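Local coordinates for protein neuraminidase (Influenza A virus, PDB 4GDI) that is a neuraminidase-like surface glycoprotein of bat influenza A virus, a tetrameric beta-propeller whose putative active site has diverged and whose predicted sialidase activity remains uncertain, at residues P276-K281 against L308-F313; Q268-D273 against F291-I296; T112-N117 against S123-K128. One frame throughout, in Å; residues are numbered along the deposited sequence.

Contact 1 (P276-K281 against L308-F313); sequences PAWTSK and LSYELF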
loop_
_atom_site.group_PDB
_atom_site.type_symbol
_atom_site.label_atom_id
_atom_site.label_comp_id
_atom_site.label_asym_id
_atom_site.label_seq_id
_atom_site.Cartn_x
_atom_site.Cartn_y
_atom_site.Cartn_z
ATOM N N PRO A 276 37.541 -11.183 -17.318
ATOM C CA PRO A 276 38.193 -11.112 -16.006
ATOM C C PRO A 276 37.329 -11.620 -14.866
ATOM O O PRO A 276 36.098 -11.595 -14.959
ATOM C CB PRO A 276 38.405 -9.608 -15.809
ATOM C CG PRO A 276 38.411 -9.040 -17.184
ATOM C CD PRO A 276 37.395 -9.848 -17.919
ATOM N N ALA A 277 37.986 -12.057 -13.796
ATOM C CA ALA A 277 37.308 -12.390 -12.558
ATOM C C ALA A 277 37.311 -11.174 -11.649
ATOM O O ALA A 277 38.107 -10.256 -11.837
ATOM C CB ALA A 277 38.012 -13.542 -11.872
ATOM N N TRP A 278 36.426 -11.175 -10.658
ATOM C CA TRP A 278 36.488 -10.186 -9.585
ATOM C C TRP A 278 36.436 -10.885 -8.250
ATOM O O TRP A 278 35.596 -11.769 -8.044
ATOM C CB TRP A 278 35.326 -9.210 -9.670
ATOM C CG TRP A 278 35.421 -8.248 -10.800
ATOM C CD1 TRP A 278 35.096 -8.476 -12.099
ATOM C CD2 TRP A 278 35.854 -6.887 -10.726
ATOM N NE1 TRP A 278 35.288 -7.339 -12.840
ATOM C CE2 TRP A 278 35.753 -6.348 -12.018
ATOM C CE3 TRP A 278 36.311 -6.071 -9.689
ATOM C CZ2 TRP A 278 36.108 -5.036 -12.305
ATOM C CZ3 TRP A 278 36.662 -4.766 -9.975
ATOM C CH2 TRP A 278 36.556 -4.262 -11.270
ATOM N N THR A 279 37.346 -10.499 -7.355
ATOM C CA THR A 279 37.329 -10.960 -5.978
ATOM C C THR A 279 36.771 -9.865 -5.112
ATOM O O THR A 279 36.760 -8.701 -5.515
ATOM C CB THR A 279 38.736 -11.318 -5.479
ATOM O OG1 THR A 279 39.619 -10.227 -5.731
ATOM C CG2 THR A 279 39.260 -12.568 -6.199
ATOM N N SER A 280 36.331 -10.230 -3.912
ATOM C CA SER A 280 35.817 -9.247 -2.974
ATOM C C SER A 280 36.178 -9.640 -1.540
ATOM O O SER A 280 36.155 -10.813 -1.181
ATOM C CB SER A 280 34.300 -9.085 -3.159
ATOM O OG SER A 280 33.640 -10.313 -2.965
ATOM N N LYS A 281 36.541 -8.651 -0.728
ATOM C CA LYS A 281 36.977 -8.921 0.637
ATOM C C LYS A 281 37.016 -7.660 1.511
ATOM O O LYS A 281 36.978 -6.520 1.017
ATOM C CB LYS A 281 38.357 -9.575 0.613
ATOM C CG LYS A 281 39.450 -8.675 0.012
ATOM C CD LYS A 281 40.825 -9.361 0.003
ATOM C CE LYS A 281 41.949 -8.364 -0.328
ATOM N NZ LYS A 281 43.311 -8.968 -0.172
ATOM N N LEU A 308 42.233 -3.491 -12.209
ATOM C CA LEU A 308 41.338 -2.556 -11.532
ATOM C C LEU A 308 41.172 -2.938 -10.066
ATOM O O LEU A 308 41.064 -4.116 -9.719
ATOM C CB LEU A 308 39.977 -2.537 -12.212
ATOM C CG LEU A 308 39.922 -1.939 -13.615
ATOM C CD1 LEU A 308 38.576 -2.234 -14.252
ATOM C CD2 LEU A 308 40.173 -0.446 -13.558
ATOM N N SER A 309 41.151 -1.935 -9.205
ATOM C CA SER A 309 40.925 -2.167 -7.794
ATOM C C SER A 309 40.079 -1.036 -7.215
ATOM O O SER A 309 40.335 0.141 -7.461
ATOM C CB SER A 309 42.251 -2.282 -7.058
ATOM O OG SER A 309 42.031 -2.494 -5.680
ATOM N N TYR A 310 39.059 -1.401 -6.453
ATOM C CA TYR A 310 38.109 -0.426 -5.943
ATOM C C TYR A 310 37.839 -0.656 -4.468
ATOM O O TYR A 310 37.315 -1.695 -4.076
ATOM C CB TYR A 310 36.780 -0.539 -6.670
ATOM C CG TYR A 310 36.759 -0.083 -8.095
ATOM C CD1 TYR A 310 36.856 1.261 -8.417
ATOM C CD2 TYR A 310 36.591 -1.001 -9.131
ATOM C CE1 TYR A 310 36.808 1.681 -9.734
ATOM C CE2 TYR A 310 36.543 -0.592 -10.448
ATOM C CZ TYR A 310 36.652 0.749 -10.745
ATOM O OH TYR A 310 36.605 1.151 -12.059
ATOM N N GLU A 311 38.170 0.335 -3.657
ATOM C CA GLU A 311 37.917 0.257 -2.244
ATOM C C GLU A 311 36.565 0.902 -2.043
ATOM O O GLU A 311 36.469 2.113 -1.868
ATOM C CB GLU A 311 39.019 0.996 -1.485
ATOM C CG GLU A 311 38.931 0.876 0.019
ATOM C CD GLU A 311 40.191 1.387 0.705
ATOM O OE1 GLU A 311 41.301 1.127 0.188
ATOM O OE2 GLU A 311 40.074 2.053 1.755
ATOM N N LEU A 312 35.513 0.091 -2.107
ATOM C CA LEU A 312 34.148 0.608 -2.035
ATOM C C LEU A 312 33.839 1.177 -0.651
ATOM O O LEU A 312 33.157 2.200 -0.523
ATOM C CB LEU A 312 33.147 -0.490 -2.382
ATOM C CG LEU A 312 33.211 -1.007 -3.822
ATOM C CD1 LEU A 312 32.124 -2.086 -4.039
ATOM C CD2 LEU A 312 33.060 0.142 -4.819
ATOM N N PHE A 313 34.337 0.500 0.377
ATOM C CA PHE A 313 34.271 1.009 1.745
ATOM C C PHE A 313 35.658 0.861 2.369
ATOM O O PHE A 313 36.383 -0.079 2.040
ATOM C CB PHE A 313 33.254 0.214 2.568
ATOM C CG PHE A 313 31.829 0.385 2.116
ATOM C CD1 PHE A 313 31.076 1.474 2.534
ATOM C CD2 PHE A 313 31.236 -0.551 1.280
ATOM C CE1 PHE A 313 29.755 1.628 2.115
ATOM C CE2 PHE A 313 29.921 -0.402 0.861
ATOM C CZ PHE A 313 29.180 0.686 1.278
#
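Trp278 reaches across to Tyr310 with the far end of its indole. Trp278 CH2 lies 3.8 Å from Tyr310 CE2, and Trp278 CZ3 lies 3.9 Å from Tyr310 CD2. Each ring meets the other at its edge, near its plane. The two planes differ by only about 13°, so this is an edge-to-edge meeting of nearly coplanar rings and not a stack. In Trp278, CG stands beside the backbone N and anti to the carbonyl carbon (chi1 -72°). This torsion, with the length of the indole, brings CH2 and CZ3 across to Tyr310. Leu308 adds an aliphatic flank. Its CB is 3.9 Å from Trp278 CH2, and its CD1 is 4.1 Å from that same atom, an oblique approach to the indole.

The backbones of 276-281 and 308-313 do not bond to each other. Even the closest pair of CA atoms, in Trp278 and Leu308, is 9.2 Å apart. Strands 277-281 and 309-311 are the outer strands of a three-stranded antiparallel sheet in the beta-propeller, and strand 289-296 runs between them. The contact therefore bridges over that middle strand, where Gln295 touches both Trp278 and Leu308.

The tight part is the buried one, around the two rings. Trp21 meets Trp278 edge-to-face, and Tyr310 OH is hydrogen-bonded to Lys19 O. A weak hydrogen bond joins Trp278 NE1 to Val18 O. The chain around Val18 to Trp21, entering strand 20-25 of another sheet, thus packs here.

Toward solvent the contact thins out. Leu308 is partly exposed, and the exposed Ser309 turns its side chain away from Trp278. Farther along, the chain turns a corner at Leu312, where Leu312 and Phe313 form a classic beta bulge opposite Phe291.

Contact 2 (Q268-D273 against F291-I296); sequences QGFILD and FVLEQI. With NO3 (nitrate ion), chain B.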
loop_
_atom_site.group_PDB
_atom_site.type_symbol
_atom_site.label_atom_id
_atom_site.label_comp_id
_atom_site.label_asym_id
_atom_site.label_seq_id
_atom_site.Cartn_x
_atom_site.Cartn_y
_atom_site.Cartn_z
ATOM N N GLN A 268 29.767 -15.564 4.535
ATOM C CA GLN A 268 29.274 -15.635 3.153
ATOM C C GLN A 268 29.883 -14.545 2.289
ATOM O O GLN A 268 29.909 -13.370 2.673
ATOM C CB GLN A 268 27.749 -15.501 3.138
ATOM C CG GLN A 268 27.091 -15.781 1.784
ATOM C CD GLN A 268 25.610 -16.107 1.942
ATOM O OE1 GLN A 268 24.974 -15.678 2.902
ATOM N NE2 GLN A 268 25.071 -16.876 1.013
ATOM N N GLY A 269 30.363 -14.940 1.114
ATOM C CA GLY A 269 30.946 -14.014 0.165
ATOM C C GLY A 269 31.000 -14.578 -1.250
ATOM O O GLY A 269 30.640 -15.727 -1.482
ATOM N N PHE A 270 31.472 -13.766 -2.188
ATOM C CA PHE A 270 31.386 -14.098 -3.606
ATOM C C PHE A 270 32.666 -13.796 -4.385
ATOM O O PHE A 270 33.442 -12.916 -4.006
ATOM C CB PHE A 270 30.230 -13.316 -4.242
ATOM C CG PHE A 270 30.458 -11.821 -4.315
ATOM C CD1 PHE A 270 31.103 -11.261 -5.397
ATOM C CD2 PHE A 270 30.005 -10.976 -3.307
ATOM C CE1 PHE A 270 31.301 -9.884 -5.479
ATOM C CE2 PHE A 270 30.196 -9.597 -3.381
ATOM C CZ PHE A 270 30.852 -9.053 -4.462
ATOM N N ILE A 271 32.847 -14.543 -5.472
ATOM C CA ILE A 271 33.879 -14.299 -6.493
ATOM C C ILE A 271 33.182 -14.370 -7.852
ATOM O O ILE A 271 32.531 -15.367 -8.156
ATOM C CB ILE A 271 34.993 -15.375 -6.437
ATOM C CG1 ILE A 271 35.795 -15.248 -5.133
ATOM C CG2 ILE A 271 35.908 -15.298 -7.669
ATOM C CD1 ILE A 271 36.961 -16.202 -5.026
ATOM N N LEU A 272 33.276 -13.315 -8.654
ATOM C CA LEU A 272 32.762 -13.376 -10.018
ATOM C C LEU A 272 33.712 -14.205 -10.865
ATOM O O LEU A 272 34.799 -13.757 -11.223
ATOM C CB LEU A 272 32.590 -11.985 -10.617
ATOM C CG LEU A 272 31.841 -11.901 -11.951
ATOM C CD1 LEU A 272 30.429 -12.418 -11.812
ATOM C CD2 LEU A 272 31.814 -10.463 -12.465
ATOM N N ASP A 273 33.263 -15.408 -11.198
ATOM C CA ASP A 273 34.100 -16.441 -11.790
ATOM C C ASP A 273 33.997 -16.379 -13.317
ATOM O O ASP A 273 33.415 -17.253 -13.953
ATOM C CB ASP A 273 33.657 -17.798 -11.239
ATOM C CG ASP A 273 34.474 -18.953 -11.769
ATOM O OD1 ASP A 273 35.555 -18.730 -12.369
ATOM O OD2 ASP A 273 34.020 -20.099 -11.568
ATOM N N PHE A 291 35.383 -2.809 2.237
ATOM C CA PHE A 291 35.098 -3.812 1.212
ATOM C C PHE A 291 35.819 -3.420 -0.062
ATOM O O PHE A 291 35.719 -2.278 -0.538
ATOM C CB PHE A 291 33.594 -3.926 0.963
ATOM C CG PHE A 291 33.145 -5.278 0.473
ATOM C CD1 PHE A 291 33.241 -6.397 1.280
ATOM C CD2 PHE A 291 32.570 -5.417 -0.775
ATOM C CE1 PHE A 291 32.805 -7.632 0.838
ATOM C CE2 PHE A 291 32.126 -6.660 -1.219
ATOM C CZ PHE A 291 32.244 -7.762 -0.413
ATOM N N VAL A 292 36.539 -4.382 -0.625
ATOM C CA VAL A 292 37.396 -4.124 -1.771
ATOM C C VAL A 292 37.123 -5.104 -2.923
ATOM O O VAL A 292 37.105 -6.324 -2.735
ATOM C CB VAL A 292 38.875 -4.214 -1.342
ATOM C CG1 VAL A 292 39.799 -4.069 -2.543
ATOM C CG2 VAL A 292 39.176 -3.151 -0.304
ATOM N N LEU A 293 36.908 -4.548 -4.108
ATOM C CA LEU A 293 36.660 -5.326 -5.315
ATOM C C LEU A 293 37.919 -5.275 -6.185
ATOM O O LEU A 293 38.409 -4.195 -6.503
ATOM C CB LEU A 293 35.471 -4.744 -6.074
ATOM C CG LEU A 293 34.092 -5.331 -5.732
ATOM C CD1 LEU A 293 33.910 -6.690 -6.390
ATOM C CD2 LEU A 293 33.928 -5.454 -4.239
ATOM N N GLU A 294 38.452 -6.434 -6.553
ATOM C CA GLU A 294 39.651 -6.479 -7.393
ATOM C C GLU A 294 39.430 -7.313 -8.643
ATOM O O GLU A 294 38.878 -8.416 -8.593
ATOM C CB GLU A 294 40.833 -7.010 -6.594
ATOM C CG GLU A 294 41.240 -6.069 -5.452
ATOM C CD GLU A 294 42.370 -6.618 -4.601
ATOM O OE1 GLU A 294 42.152 -7.629 -3.903
ATOM O OE2 GLU A 294 43.472 -6.029 -4.625
ATOM N N GLN A 295 39.855 -6.764 -9.774
ATOM C CA GLN A 295 39.726 -7.434 -11.055
ATOM C C GLN A 295 40.993 -8.213 -11.415
ATOM O O GLN A 295 42.107 -7.691 -11.309
ATOM C CB GLN A 295 39.464 -6.396 -12.136
ATOM C CG GLN A 295 39.132 -7.001 -13.492
ATOM C CD GLN A 295 39.248 -5.984 -14.614
ATOM O OE1 GLN A 295 40.230 -5.260 -14.692
ATOM N NE2 GLN A 295 38.246 -5.923 -15.476
ATOM N N ILE A 296 40.798 -9.456 -11.848
ATOM C CA ILE A 296 41.872 -10.348 -12.260
ATOM C C ILE A 296 41.598 -10.789 -13.689
ATOM O O ILE A 296 40.842 -11.734 -13.911
ATOM C CB ILE A 296 41.947 -11.611 -11.376
ATOM C CG1 ILE A 296 42.129 -11.246 -9.906
ATOM C CG2 ILE A 296 43.099 -12.499 -11.809
ATOM C CD1 ILE A 296 42.103 -12.470 -8.983
HETATM N N NO3 B . 26.560 -16.540 7.044
HETATM O O1 NO3 B . 25.732 -16.555 5.911
HETATM O O2 NO3 B . 26.079 -17.043 8.266
HETATM O O3 NO3 B . 27.857 -16.024 6.951
#
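Phe270 and Phe291 meet because their first torsions bring the ring ends into contact. In Phe270, CG sits between the backbone N and the carbonyl carbon (chi1 68°), a crowded position. The side chain does not start out toward strand 291-296, but the end of its ring comes nearer to it. In Phe291, CG lies roughly opposite the backbone N (chi1 -152°). Phe291 sets off toward 268-273, and its ring end touches Phe270. Phe270 CE2 then comes 4.0 Å from Phe291 CZ and 4.1 Å from Phe291 CE2. The contact falls at the edge of the Phe291 ring and approaches the Phe270 ring obliquely. Their planes differ by about 51°, which is neither a parallel stack nor a T-shape. Leu293 fills in beside them, with its CD1 4.2 Å from Phe270 CE1.

This is a purely apolar contact within the beta-propeller. Strand 289-296 is the middle strand of a three-stranded antiparallel sheet. Segment 268-273 belongs to the long connection that leads from strand 233-236 to that sheet. It passes close to strand 277-281, where Phe270 O accepts a hydrogen bond from Ser280 OG and the backbones of Leu272 and Trp278 are hydrogen-bonded. Phe339 and Phe323 of the adjoining sheet also meet the Phe270 ring, so the two phenylalanines sit in a larger buried aromatic cluster between sheets.

At the other end of the segment the setting is polar. Gln268 N donates to O3 of a nitrate ion at 3.1 Å, and Arg320 NE binds the same anion. The nitrate probably came from the crystallisation liquor. Gln268 OE1 lies 3.2 Å from nitrate O1, a meeting of two acceptors and not a bond. The amide nitrogen has its own partner: Gln268 NE2 is hydrogen-bonded to Pro148 O.

Contact 3 (T112-N117 against S123-K128); sequences TVLVAN and SFIMIK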
loop_
_atom_site.group_PDB
_atom_site.type_symbol
_atom_site.label_atom_id
_atom_site.label_comp_id
_atom_site.label_asym_id
_atom_site.label_seq_id
_atom_site.Cartn_x
_atom_site.Cartn_y
_atom_site.Cartn_z
ATOM N N THR A 112 9.666 -19.721 -6.463
ATOM C CA THR A 112 10.018 -20.905 -5.692
ATOM C C THR A 112 10.729 -20.435 -4.417
ATOM O O THR A 112 11.683 -19.654 -4.479
ATOM C CB THR A 112 10.967 -21.828 -6.464
ATOM O OG1 THR A 112 10.363 -22.226 -7.702
ATOM C CG2 THR A 112 11.299 -23.054 -5.651
ATOM N N VAL A 113 10.251 -20.905 -3.276
ATOM C CA VAL A 113 10.815 -20.545 -1.982
ATOM C C VAL A 113 11.118 -21.824 -1.225
ATOM O O VAL A 113 10.277 -22.707 -1.160
ATOM C CB VAL A 113 9.815 -19.709 -1.143
ATOM C CG1 VAL A 113 10.373 -19.451 0.256
ATOM C CG2 VAL A 113 9.463 -18.397 -1.854
ATOM N N LEU A 114 12.321 -21.923 -0.674
ATOM C CA LEU A 114 12.688 -23.034 0.190
ATOM C C LEU A 114 13.034 -22.525 1.587
ATOM O O LEU A 114 13.706 -21.493 1.748
ATOM C CB LEU A 114 13.894 -23.790 -0.377
ATOM C CG LEU A 114 13.792 -24.430 -1.773
ATOM C CD1 LEU A 114 14.229 -23.453 -2.873
ATOM C CD2 LEU A 114 14.644 -25.684 -1.800
ATOM N N VAL A 115 12.577 -23.247 2.597
ATOM C CA VAL A 115 12.940 -22.939 3.983
ATOM C C VAL A 115 13.322 -24.206 4.726
ATOM O O VAL A 115 12.810 -25.299 4.433
ATOM C CB VAL A 115 11.794 -22.269 4.768
ATOM C CG1 VAL A 115 11.552 -20.836 4.291
ATOM C CG2 VAL A 115 10.532 -23.094 4.665
ATOM N N ALA A 116 14.192 -24.052 5.721
ATOM C CA ALA A 116 14.568 -25.170 6.570
ATOM C C ALA A 116 14.056 -24.918 7.977
ATOM O O ALA A 116 14.130 -23.792 8.472
ATOM C CB ALA A 116 16.068 -25.356 6.563
ATOM N N ASN A 117 13.486 -25.955 8.595
ATOM C CA ASN A 117 12.994 -25.870 9.972
ATOM C C ASN A 117 13.375 -27.119 10.766
ATOM O O ASN A 117 13.697 -28.162 10.191
ATOM C CB ASN A 117 11.470 -25.720 10.009
ATOM C CG ASN A 117 11.002 -24.337 9.586
ATOM O OD1 ASN A 117 10.996 -23.392 10.378
ATOM N ND2 ASN A 117 10.600 -24.222 8.334
ATOM N N SER A 123 15.381 -31.751 11.361
ATOM C CA SER A 123 15.370 -30.726 10.330
ATOM C C SER A 123 14.745 -31.228 9.012
ATOM O O SER A 123 15.004 -32.345 8.554
ATOM C CB SER A 123 16.791 -30.196 10.090
ATOM O OG SER A 123 16.824 -29.298 8.986
ATOM N N PHE A 124 13.921 -30.387 8.402
ATOM C CA PHE A 124 13.352 -30.710 7.107
ATOM C C PHE A 124 13.241 -29.448 6.257
ATOM O O PHE A 124 13.202 -28.333 6.768
ATOM C CB PHE A 124 11.972 -31.370 7.265
ATOM C CG PHE A 124 10.918 -30.437 7.783
ATOM C CD1 PHE A 124 10.860 -30.116 9.124
ATOM C CD2 PHE A 124 9.984 -29.876 6.922
ATOM C CE1 PHE A 124 9.900 -29.245 9.598
ATOM C CE2 PHE A 124 9.032 -29.004 7.391
ATOM C CZ PHE A 124 8.985 -28.691 8.731
ATOM N N ILE A 125 13.196 -29.637 4.946
ATOM C CA ILE A 125 13.002 -28.535 4.033
ATOM C C ILE A 125 11.626 -28.658 3.394
ATOM O O ILE A 125 11.168 -29.774 3.100
ATOM C CB ILE A 125 14.142 -28.495 2.973
ATOM C CG1 ILE A 125 15.386 -27.863 3.604
ATOM C CG2 ILE A 125 13.711 -27.713 1.725
ATOM C CD1 ILE A 125 16.670 -28.004 2.771
ATOM N N MET A 126 10.943 -27.524 3.233
ATOM C CA MET A 126 9.748 -27.495 2.402
ATOM C C MET A 126 9.891 -26.445 1.308
ATOM O O MET A 126 10.599 -25.435 1.457
ATOM C CB MET A 126 8.463 -27.291 3.219
ATOM C CG MET A 126 8.414 -26.072 4.087
ATOM S SD MET A 126 6.876 -25.949 5.069
ATOM C CE MET A 126 7.482 -24.817 6.312
ATOM N N ILE A 127 9.229 -26.724 0.193
ATOM C CA ILE A 127 9.320 -25.907 -0.998
ATOM C C ILE A 127 7.926 -25.444 -1.341
ATOM O O ILE A 127 6.969 -26.228 -1.316
ATOM C CB ILE A 127 9.896 -26.715 -2.174
ATOM C CG1 ILE A 127 11.191 -27.400 -1.728
ATOM C CG2 ILE A 127 10.113 -25.817 -3.388
ATOM C CD1 ILE A 127 11.834 -28.258 -2.791
ATOM N N LYS A 128 7.817 -24.158 -1.643
ATOM C CA LYS A 128 6.564 -23.557 -2.079
ATOM C C LYS A 128 6.743 -23.015 -3.492
ATOM O O LYS A 128 7.755 -22.365 -3.796
ATOM C CB LYS A 128 6.197 -22.434 -1.108
ATOM C CG LYS A 128 4.753 -21.988 -1.126
ATOM C CD LYS A 128 4.511 -21.038 0.041
ATOM C CE LYS A 128 3.210 -20.253 -0.098
ATOM N NZ LYS A 128 3.165 -19.075 0.822
HETATM O O HOH W 1 10.957 -26.492 6.541
#
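Strands 112-117 and 124-128 run antiparallel, with their axes 4.7 Å apart at closest and 163° between their directions. They form a beta hairpin and are the two inner strands of a four-stranded propeller sheet. Three hydrogen-bonded pairs hold them: Val113 with Lys128, Val115 with Met126 and Asn117 with Phe124. Each pair makes two backbone bonds. CA-H...O contacts, such as Leu114 CA to Met126 O at 3.4 Å, lie between them.

One face of the hairpin carries Leu114, Ala116, Ile125 and Ile127. Leu114 CD2 lies alongside Ile127 CG1 at 3.9 Å, and Ala116 CB is also 3.9 Å from Ile125 CG1. Leu179 and Leu147 pack on this face.

The other face carries Val113, Val115, Asn117, Phe124, Met126 and Lys128. Met126 CG stands between the backbone N and the carbonyl carbon (chi1 56°), which brings it to 3.7 Å from Val115 CG2. The extended chain then carries Met126 CE into van der Waals contact with Asn117 ND2. A second subunit packs here, with its Trp371, Ile369 and Pro23 against Asn117, Phe124 and Met126.

Asn117 ND2 donates to Pro98 O and also to a water. That water donates to Val115 O at 3.0 Å and to Phe124 O at 2.9 Å. Its oxygen sits over one face of the Phe124 ring, displaced toward the rim.

Contact 3 comes first along the chain and is complete before the others begin. Contacts 1 and 2 then alternate in the order 268-273, 276-281, 291-296, 308-313. Their centres are about 5 Å apart, and both use the sheet of strands 277-281, 289-296 and 309-311. Backbone bonding between Lys281 and Val292 ties them directly. Contact 3 belongs to a different propeller sheet across the chain's centre. Its centre is about 34 Å from that of contact 1 and about 29 Å from that of contact 2. Contacts 1 and 2 thus lie within one subunit, in and beside a single propeller sheet, whereas the sheet of contact 3 also forms part of the subunit interface of the tetramer.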